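Long-range contact in sulfite dehydrogenase (Paracoccus pantotrophus, PDB 2XTS), which oxidises protein-bound sulfane sulfur in the Sox pathway, probably passing electrons from its molybdenum cofactor to heme c: residues A[348-360]-A[366-378]. Numbering follows the deposited sequence. Where two conformers were deposited one is given.
Sequences TGYVQPTKDALRA and NVYHNNGIQTWWV. With CO (cobalt (II) ion), chain G; GOL (glycerol), chain H.
Q352 and P353 grip the loop segment N371–I373 where two connections of the Mo-co oxidoreductase dimerisation domain, an immunoglobulin-like (E-set) beta domain, come together: one leaves strand 338-346 and enters helix 355-362, the other returns from that helix to strand 375-378. Backbones meet closely, and G372 passes K355 with their CA atoms 4.3 Å apart. I373 N donates to P353 O in the carbonyl plane (2.9 Å), and G372 CA lends the same oxygen a CA-H...O contact.

The buried side is closely filled. A chi1 of -171° swings the Q352 chain away from its own backbone N, and, extended beyond CG, it reaches across to the loop and sends NE2 to N371 O at 2.9 Å, the donor standing above the carbonyl plane, while OE1 bonds S266 OG. Replacing Q352 by alanine removes the amide, which is likely to leave N371 O and S266 OG without these partners and to open a gap beside I373 CG1. L358 pushes CD1 against G372 N at 3.4 Å and N371 OD1 at 3.5 Å, crossing the N371 side chain at about a right angle. On this buried side too, N371 ND2, also bonded to A264 O, donates to Y350 OH at 2.9 Å, the hydroxyl oxygen lying in the plane of the N371 amide. G372 N closes an Asx turn by donating to N370 OD1. Just before N370, H369 binds cobalt with E219 and T259, and F159 of the cytochrome chain packs on P353.

Toward the helix start, where T354 and K355 are partly exposed, the contact becomes looser and more polar. T354 caps the helix by accepting from A357 N, its CG2 resting 4.0 Å from I373 CD1. In the conformer given, K355 NZ forms a salt bridge with E388 and a hydrogen bond to the backbone O of E127. A glycerol, probably from crystallisation, sits between the helix start and I373, its O1 accepting from K355 N and donating to I373 O.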
ATOM      1  N   THR A 348      21.382 -13.543 -11.562  1.00 10.49           N
ATOM      2  CA  THR A 348      22.604 -14.334 -11.412  1.00 11.39           C
ATOM      3  C   THR A 348      22.619 -15.555 -12.330  1.00 10.93           C
ATOM      4  O   THR A 348      23.645 -16.231 -12.441  1.00 12.86           O
ATOM      5  CB  THR A 348      22.800 -14.835  -9.967  1.00 11.04           C
ATOM      6  OG1 THR A 348      21.862 -15.885  -9.682  1.00 12.59           O
ATOM      7  CG2 THR A 348      22.700 -13.682  -8.929  1.00 12.56           C
ATOM      8  N   GLY A 349      21.506 -15.844 -12.988  1.00 10.29           N
ATOM      9  CA  GLY A 349      21.349 -17.036 -13.825  1.00 10.41           C
ATOM     10  C   GLY A 349      20.721 -18.208 -13.083  1.00 10.05           C
ATOM     11  O   GLY A 349      20.423 -19.227 -13.664  1.00 10.51           O
ATOM     12  N   TYR A 350      20.530 -18.069 -11.782  1.00  9.49           N
ATOM     13  CA  TYR A 350      19.871 -19.090 -10.972  1.00  8.77           C
ATOM     14  C   TYR A 350      18.436 -19.327 -11.449  1.00  9.24           C
ATOM     15  O   TYR A 350      17.651 -18.369 -11.581  1.00  9.42           O
ATOM     16  CB  TYR A 350      19.898 -18.647  -9.504  1.00  8.67           C
ATOM     17  CG  TYR A 350      19.309 -19.620  -8.517  1.00  7.91           C
ATOM     18  CD1 TYR A 350      17.937 -19.731  -8.350  1.00  7.69           C
ATOM     19  CD2 TYR A 350      20.122 -20.373  -7.681  1.00  8.87           C
ATOM     20  CE1 TYR A 350      17.396 -20.603  -7.425  1.00  7.34           C
ATOM     21  CE2 TYR A 350      19.597 -21.234  -6.739  1.00  8.77           C
ATOM     22  CZ  TYR A 350      18.231 -21.340  -6.608  1.00  7.32           C
ATOM     23  OH  TYR A 350      17.665 -22.201  -5.669  1.00  7.81           O
ATOM     24  N   VAL A 351      18.115 -20.600 -11.638  1.00  9.30           N
ATOM     25  CA  VAL A 351      16.816 -21.078 -12.060  1.00  9.35           C
ATOM     26  C   VAL A 351      16.186 -21.840 -10.896  1.00  8.79           C
ATOM     27  O   VAL A 351      16.766 -22.790 -10.358  1.00  9.31           O
ATOM     28  CB  VAL A 351      16.916 -22.006 -13.266  1.00  9.92           C
ATOM     29  CG1 VAL A 351      15.524 -22.468 -13.691  1.00 11.96           C
ATOM     30  CG2 VAL A 351      17.679 -21.310 -14.407  1.00 11.01           C
ATOM     31  N   GLN A 352      15.006 -21.395 -10.486  1.00  8.40           N
ATOM     32  CA  GLN A 352      14.264 -22.054  -9.428  1.00  7.45           C
ATOM     33  C   GLN A 352      14.230 -23.574  -9.625  1.00  7.89           C
ATOM     34  O   GLN A 352      13.772 -24.047 -10.648  1.00  8.42           O
ATOM     35  CB  GLN A 352      12.840 -21.494  -9.373  1.00  7.72           C
ATOM     36  CG  GLN A 352      12.043 -21.958  -8.183  1.00  8.20           C
ATOM     37  CD  GLN A 352      10.578 -21.546  -8.260  1.00  7.43           C
ATOM     38  OE1 GLN A 352      10.163 -20.859  -9.191  1.00  7.36           O
ATOM     39  NE2 GLN A 352       9.788 -21.953  -7.272  1.00  8.60           N
ATOM     40  N   PRO A 353      14.647 -24.338  -8.598  1.00  7.26           N
ATOM     41  CA  PRO A 353      14.702 -25.788  -8.723  1.00  7.03           C
ATOM     42  C   PRO A 353      13.372 -26.465  -8.425  1.00  8.31           C
ATOM     43  O   PRO A 353      12.507 -25.889  -7.750  1.00  8.72           O
ATOM     44  CB  PRO A 353      15.730 -26.182  -7.654  1.00  7.49           C
ATOM     45  CG  PRO A 353      15.531 -25.183  -6.577  1.00  7.86           C
ATOM     46  CD  PRO A 353      15.279 -23.894  -7.341  1.00  7.73           C
ATOM     47  N   THR A 354      13.234 -27.712  -8.853  1.00  8.42           N
ATOM     48  CA  THR A 354      12.132 -28.539  -8.391  1.00  8.81           C
ATOM     49  C   THR A 354      12.330 -28.944  -6.931  1.00  8.63           C
ATOM     50  O   THR A 354      13.447 -28.926  -6.405  1.00  8.46           O
ATOM     51  CB  THR A 354      11.968 -29.819  -9.218  1.00  9.15           C
ATOM     52  OG1 THR A 354      13.140 -30.635  -9.082  1.00 10.70           O
ATOM     53  CG2 THR A 354      11.686 -29.500 -10.667  1.00 10.70           C
ATOM     54  N   LYS A 355      11.243 -29.344  -6.295  1.00  8.75           N
ATOM     55  CA  LYS A 355      11.288 -29.904  -4.934  0.50  8.85           C
ATOM     56  C   LYS A 355      12.224 -31.117  -4.902  1.00  8.96           C
ATOM     57  O   LYS A 355      13.044 -31.279  -3.994  1.00  9.29           O
ATOM     58  CB  LYS A 355       9.883 -30.310  -4.444  0.50  9.47           C
ATOM     59  CG  LYS A 355       8.847 -29.184  -4.381  0.50  9.07           C
ATOM     60  CD  LYS A 355       7.462 -29.706  -3.981  0.50  9.65           C
ATOM     61  CE  LYS A 355       7.363 -29.728  -2.447  0.50  9.08           C
ATOM     62  NZ  LYS A 355       6.028 -30.124  -1.868  0.50  9.06           N
ATOM     63  N   ASP A 356      12.099 -31.977  -5.904  1.00  9.52           N
ATOM     64  CA  ASP A 356      12.949 -33.155  -5.971  1.00 10.63           C
ATOM     65  C   ASP A 356      14.426 -32.798  -6.122  1.00  9.84           C
ATOM     66  O   ASP A 356      15.273 -33.447  -5.527  1.00 10.25           O
ATOM     67  CB  ASP A 356      12.513 -34.047  -7.139  1.00 11.64           C
ATOM     68  CG  ASP A 356      11.275 -34.852  -6.838  1.00 14.90           C
ATOM     69  OD1 ASP A 356      10.936 -35.009  -5.656  1.00 19.30           O
ATOM     70  OD2 ASP A 356      10.651 -35.357  -7.804  1.00 22.46           O
ATOM     71  N   ALA A 357      14.739 -31.770  -6.909  1.00  9.55           N
ATOM     72  CA  ALA A 357      16.138 -31.355  -7.059  1.00  8.93           C
ATOM     73  C   ALA A 357      16.706 -30.863  -5.722  1.00  8.94           C
ATOM     74  O   ALA A 357      17.864 -31.122  -5.388  1.00 10.03           O
ATOM     75  CB  ALA A 357      16.299 -30.280  -8.152  1.00  9.43           C
ATOM     76  N   LEU A 358      15.889 -30.128  -4.984  1.00  8.46           N
ATOM     77  CA  LEU A 358      16.293 -29.683  -3.645  1.00  8.30           C
ATOM     78  C   LEU A 358      16.505 -30.843  -2.686  1.00  8.00           C
ATOM     79  O   LEU A 358      17.530 -30.902  -2.007  1.00  8.33           O
ATOM     80  CB  LEU A 358      15.284 -28.708  -3.071  1.00  7.90           C
ATOM     81  CG  LEU A 358      15.328 -27.296  -3.652  1.00  8.90           C
ATOM     82  CD1 LEU A 358      14.045 -26.573  -3.277  1.00  9.18           C
ATOM     83  CD2 LEU A 358      16.521 -26.556  -3.144  1.00 11.40           C
ATOM     84  N   ARG A 359      15.546 -31.757  -2.641  1.00  7.58           N
ATOM     85  CA  ARG A 359      15.612 -32.900  -1.725  1.00  8.07           C
ATOM     86  C   ARG A 359      16.754 -33.867  -2.064  1.00  9.24           C
ATOM     87  O   ARG A 359      17.316 -34.475  -1.164  1.00  9.35           O
ATOM     88  CB  ARG A 359      14.277 -33.640  -1.656  1.00  8.96           C
ATOM     89  CG  ARG A 359      13.203 -32.854  -0.991  1.00  9.12           C
ATOM     90  CD  ARG A 359      11.953 -33.631  -0.714  1.00 10.85           C
ATOM     91  NE  ARG A 359      11.238 -34.041  -1.917  1.00 11.18           N
ATOM     92  CZ  ARG A 359       9.936 -33.907  -2.154  1.00 13.15           C
ATOM     93  NH1 ARG A 359       9.117 -33.346  -1.274  1.00 14.01           N
ATOM     94  NH2 ARG A 359       9.445 -34.358  -3.297  1.00 13.19           N
ATOM     95  N   ALA A 360      17.168 -33.923  -3.328  1.00 10.11           N
ATOM     96  CA  ALA A 360      18.302 -34.771  -3.718  1.00 10.39           C
ATOM     97  C   ALA A 360      19.568 -34.328  -3.000  1.00 11.12           C
ATOM     98  O   ALA A 360      20.460 -35.139  -2.747  1.00 12.98           O
ATOM     99  CB  ALA A 360      18.491 -34.737  -5.248  1.00 11.34           C
ATOM    100  N   ASN A 366      15.196 -30.169   6.182  1.00  8.67           N
ATOM    101  CA  ASN A 366      15.766 -28.829   6.177  1.00  8.82           C
ATOM    102  C   ASN A 366      14.953 -27.807   6.947  1.00  8.83           C
ATOM    103  O   ASN A 366      15.525 -26.831   7.432  1.00  9.32           O
ATOM    104  CB  ASN A 366      15.937 -28.344   4.732  1.00 10.18           C
ATOM    105  CG  ASN A 366      17.348 -27.915   4.404  1.00  9.66           C
ATOM    106  OD1 ASN A 366      18.353 -28.530   4.813  1.00 13.72           O
ATOM    107  ND2 ASN A 366      17.438 -26.873   3.633  1.00  9.22           N
ATOM    108  N   VAL A 367      13.629 -27.992   6.971  1.00  7.80           N
ATOM    109  CA  VAL A 367      12.656 -27.105   7.642  1.00  8.29           C
ATOM    110  C   VAL A 367      12.441 -25.767   6.909  1.00  7.20           C
ATOM    111  O   VAL A 367      11.315 -25.368   6.672  1.00  9.12           O
ATOM    112  CB  VAL A 367      12.945 -26.879   9.165  1.00  8.77           C
ATOM    113  CG1 VAL A 367      11.932 -25.948   9.781  1.00 10.54           C
ATOM    114  CG2 VAL A 367      12.968 -28.210   9.944  1.00 11.12           C
ATOM    115  N   TYR A 368      13.539 -25.138   6.507  1.00  7.08           N
ATOM    116  CA  TYR A 368      13.554 -23.783   5.991  1.00  7.06           C
ATOM    117  C   TYR A 368      13.955 -23.812   4.499  1.00  6.60           C
ATOM    118  O   TYR A 368      14.381 -24.848   3.961  1.00  7.46           O
ATOM    119  CB  TYR A 368      14.576 -22.963   6.790  1.00  7.14           C
ATOM    120  CG  TYR A 368      14.319 -22.967   8.281  1.00  6.10           C
ATOM    121  CD1 TYR A 368      13.256 -22.245   8.828  1.00  6.30           C
ATOM    122  CD2 TYR A 368      15.112 -23.696   9.144  1.00  6.34           C
ATOM    123  CE1 TYR A 368      13.016 -22.232  10.191  1.00  6.61           C
ATOM    124  CE2 TYR A 368      14.848 -23.708  10.504  1.00  6.16           C
ATOM    125  CZ  TYR A 368      13.808 -22.977  11.024  1.00  6.36           C
ATOM    126  OH  TYR A 368      13.629 -22.944  12.388  1.00  9.03           O
ATOM    127  N   HIS A 369      13.851 -22.654   3.849  1.00  6.65           N
ATOM    128  CA  HIS A 369      14.394 -22.446   2.513  1.00  6.99           C
ATOM    129  C   HIS A 369      13.841 -23.385   1.438  1.00  6.28           C
ATOM    130  O   HIS A 369      14.552 -23.792   0.531  1.00  7.35           O
ATOM    131  CB  HIS A 369      15.923 -22.450   2.532  1.00  7.29           C
ATOM    132  CG  HIS A 369      16.498 -21.363   3.387  1.00  6.59           C
ATOM    133  ND1 HIS A 369      16.576 -20.047   2.972  1.00  7.35           N
ATOM    134  CD2 HIS A 369      17.026 -21.391   4.636  1.00  6.93           C
ATOM    135  CE1 HIS A 369      17.087 -19.309   3.947  1.00  7.86           C
ATOM    136  NE2 HIS A 369      17.384 -20.101   4.964  1.00  6.96           N
ATOM    137  N   ASN A 370      12.550 -23.696   1.520  1.00  6.65           N
ATOM    138  CA  ASN A 370      11.888 -24.430   0.448  1.00  6.42           C
ATOM    139  C   ASN A 370      11.442 -23.505  -0.671  1.00  6.29           C
ATOM    140  O   ASN A 370      10.342 -22.950  -0.640  1.00  7.39           O
ATOM    141  CB  ASN A 370      10.696 -25.209   0.988  1.00  6.34           C
ATOM    142  CG  ASN A 370      10.067 -26.076  -0.077  1.00  7.46           C
ATOM    143  OD1 ASN A 370      10.530 -26.089  -1.238  1.00  9.06           O
ATOM    144  ND2 ASN A 370       9.015 -26.806   0.289  1.00 10.83           N
ATOM    145  N   ASN A 371      12.292 -23.382  -1.682  1.00  6.44           N
ATOM    146  CA  ASN A 371      11.933 -22.611  -2.866  1.00  6.66           C
ATOM    147  C   ASN A 371      11.567 -23.495  -4.062  1.00  7.14           C
ATOM    148  O   ASN A 371      11.576 -23.024  -5.194  1.00  7.79           O
ATOM    149  CB  ASN A 371      13.001 -21.584  -3.252  1.00  6.36           C
ATOM    150  CG  ASN A 371      14.326 -22.196  -3.622  1.00  6.89           C
ATOM    151  OD1 ASN A 371      14.798 -23.148  -2.999  1.00  7.20           O
ATOM    152  ND2 ASN A 371      14.960 -21.625  -4.654  1.00  6.89           N
ATOM    153  N   GLY A 372      11.212 -24.754  -3.822  1.00  7.79           N
ATOM    154  CA  GLY A 372      10.888 -25.667  -4.904  1.00  8.26           C
ATOM    155  C   GLY A 372       9.679 -25.236  -5.728  1.00  8.83           C
ATOM    156  O   GLY A 372       8.752 -24.594  -5.250  1.00  9.82           O
ATOM    157  N   ILE A 373       9.692 -25.617  -7.001  1.00  8.25           N
ATOM    158  CA  ILE A 373       8.593 -25.354  -7.916  1.00  8.18           C
ATOM    159  C   ILE A 373       7.320 -25.975  -7.387  1.00  8.34           C
ATOM    160  O   ILE A 373       7.282 -27.146  -7.038  1.00  9.90           O
ATOM    161  CB  ILE A 373       8.924 -25.895  -9.339  1.00  8.69           C
ATOM    162  CG1 ILE A 373      10.045 -25.073  -9.983  1.00  9.38           C
ATOM    163  CG2 ILE A 373       7.721 -25.956 -10.257  1.00  9.11           C
ATOM    164  CD1 ILE A 373      10.639 -25.730 -11.239  1.00  9.03           C
ATOM    165  N   GLN A 374       6.268 -25.166  -7.345  1.00  8.59           N
ATOM    166  CA  GLN A 374       4.934 -25.584  -6.945  1.00  9.15           C
ATOM    167  C   GLN A 374       4.140 -26.065  -8.162  1.00  9.11           C
ATOM    168  O   GLN A 374       4.202 -25.452  -9.228  1.00 12.20           O
ATOM    169  CB  GLN A 374       4.205 -24.376  -6.321  1.00  9.23           C
ATOM    170  CG  GLN A 374       2.759 -24.656  -5.932  1.00  8.98           C
ATOM    171  CD  GLN A 374       2.608 -25.679  -4.819  1.00  9.02           C
ATOM    172  OE1 GLN A 374       1.962 -26.737  -4.971  1.00 11.36           O
ATOM    173  NE2 GLN A 374       3.214 -25.396  -3.707  1.00  9.65           N
ATOM    174  N   THR A 375       3.394 -27.150  -8.000  1.00  8.74           N
ATOM    175  CA  THR A 375       2.527 -27.680  -9.040  1.00  8.57           C
ATOM    176  C   THR A 375       1.078 -27.562  -8.599  1.00  8.34           C
ATOM    177  O   THR A 375       0.730 -27.914  -7.463  1.00  8.35           O
ATOM    178  CB  THR A 375       2.814 -29.157  -9.275  1.00  9.47           C
ATOM    179  OG1 THR A 375       4.212 -29.341  -9.537  1.00 10.47           O
ATOM    180  CG2 THR A 375       2.010 -29.727 -10.448  1.00 10.67           C
ATOM    181  N   TRP A 376       0.226 -27.077  -9.501  1.00  8.22           N
ATOM    182  CA  TRP A 376      -1.221 -27.138  -9.304  1.00  7.95           C
ATOM    183  C   TRP A 376      -1.846 -28.102 -10.311  1.00  8.52           C
ATOM    184  O   TRP A 376      -1.625 -27.980 -11.529  1.00  9.31           O
ATOM    185  CB  TRP A 376      -1.924 -25.791  -9.530  1.00  8.08           C
ATOM    186  CG  TRP A 376      -1.468 -24.646  -8.696  1.00  7.84           C
ATOM    187  CD1 TRP A 376      -1.192 -23.400  -9.172  1.00  7.95           C
ATOM    188  CD2 TRP A 376      -1.243 -24.584  -7.264  1.00  7.28           C
ATOM    189  NE1 TRP A 376      -0.820 -22.575  -8.150  1.00  8.68           N
ATOM    190  CE2 TRP A 376      -0.845 -23.270  -6.972  1.00  7.13           C
ATOM    191  CE3 TRP A 376      -1.381 -25.491  -6.210  1.00  8.09           C
ATOM    192  CZ2 TRP A 376      -0.533 -22.861  -5.687  1.00  7.65           C
ATOM    193  CZ3 TRP A 376      -1.086 -25.081  -4.934  1.00  9.02           C
ATOM    194  CH2 TRP A 376      -0.667 -23.788  -4.682  1.00  8.13           C
ATOM    195  N   TRP A 377      -2.639 -29.029  -9.801  1.00  8.51           N
ATOM    196  CA  TRP A 377      -3.457 -29.878 -10.665  1.00  8.34           C
ATOM    197  C   TRP A 377      -4.802 -29.206 -10.897  1.00  8.93           C
ATOM    198  O   TRP A 377      -5.593 -29.083  -9.984  1.00  9.74           O
ATOM    199  CB  TRP A 377      -3.625 -31.254 -10.031  1.00  8.80           C
ATOM    200  CG  TRP A 377      -4.444 -32.229 -10.814  1.00  8.53           C
ATOM    201  CD1 TRP A 377      -4.558 -32.329 -12.157  1.00 11.40           C
ATOM    202  CD2 TRP A 377      -5.216 -33.296 -10.265  1.00 10.45           C
ATOM    203  NE1 TRP A 377      -5.363 -33.400 -12.496  1.00 12.86           N
ATOM    204  CE2 TRP A 377      -5.763 -34.021 -11.348  1.00 11.99           C
ATOM    205  CE3 TRP A 377      -5.466 -33.738  -8.962  1.00 11.70           C
ATOM    206  CZ2 TRP A 377      -6.584 -35.133 -11.164  1.00 13.19           C
ATOM    207  CZ3 TRP A 377      -6.295 -34.851  -8.778  1.00 13.27           C
ATOM    208  CH2 TRP A 377      -6.838 -35.530  -9.875  1.00 14.53           C
ATOM    209  N   VAL A 378      -5.025 -28.761 -12.135  1.00  9.16           N
ATOM    210  CA  VAL A 378      -6.307 -28.199 -12.543  1.00 10.25           C
ATOM    211  C   VAL A 378      -7.122 -29.331 -13.141  1.00 10.74           C
ATOM    212  O   VAL A 378      -6.723 -29.938 -14.124  1.00 10.66           O
ATOM    213  CB  VAL A 378      -6.147 -27.064 -13.575  1.00  9.80           C
ATOM    214  CG1 VAL A 378      -7.508 -26.501 -14.004  1.00 12.60           C
ATOM    215  CG2 VAL A 378      -5.273 -25.942 -13.020  1.00 10.52           C
TER
HETATM  216 CO    CO G1431      18.381 -19.604   6.807  0.75  2.59          CO
HETATM  217  C1  GOL H1432       8.220 -30.204  -8.702  1.00  4.77           C
HETATM  218  O1  GOL H1432       8.787 -29.260  -7.765  1.00  4.05           O
HETATM  219  C2  GOL H1432       8.333 -31.698  -8.317  1.00  5.43           C
HETATM  220  O2  GOL H1432       9.654 -32.069  -7.928  1.00  5.01           O
HETATM  221  C3  GOL H1432       7.396 -32.057  -7.170  1.00  5.74           C
HETATM  222  O3  GOL H1432       6.059 -31.925  -7.555  1.00  5.29           O
HETATM  223  O   HOH W   1       6.830 -22.503  -8.421  1.00 10.44           O
HETATM  224  O   HOH W   2      19.554 -19.131   8.550  1.00  8.09           O
HETATM  225  O   HOH W   3      17.388 -21.159   7.855  1.00  7.98           O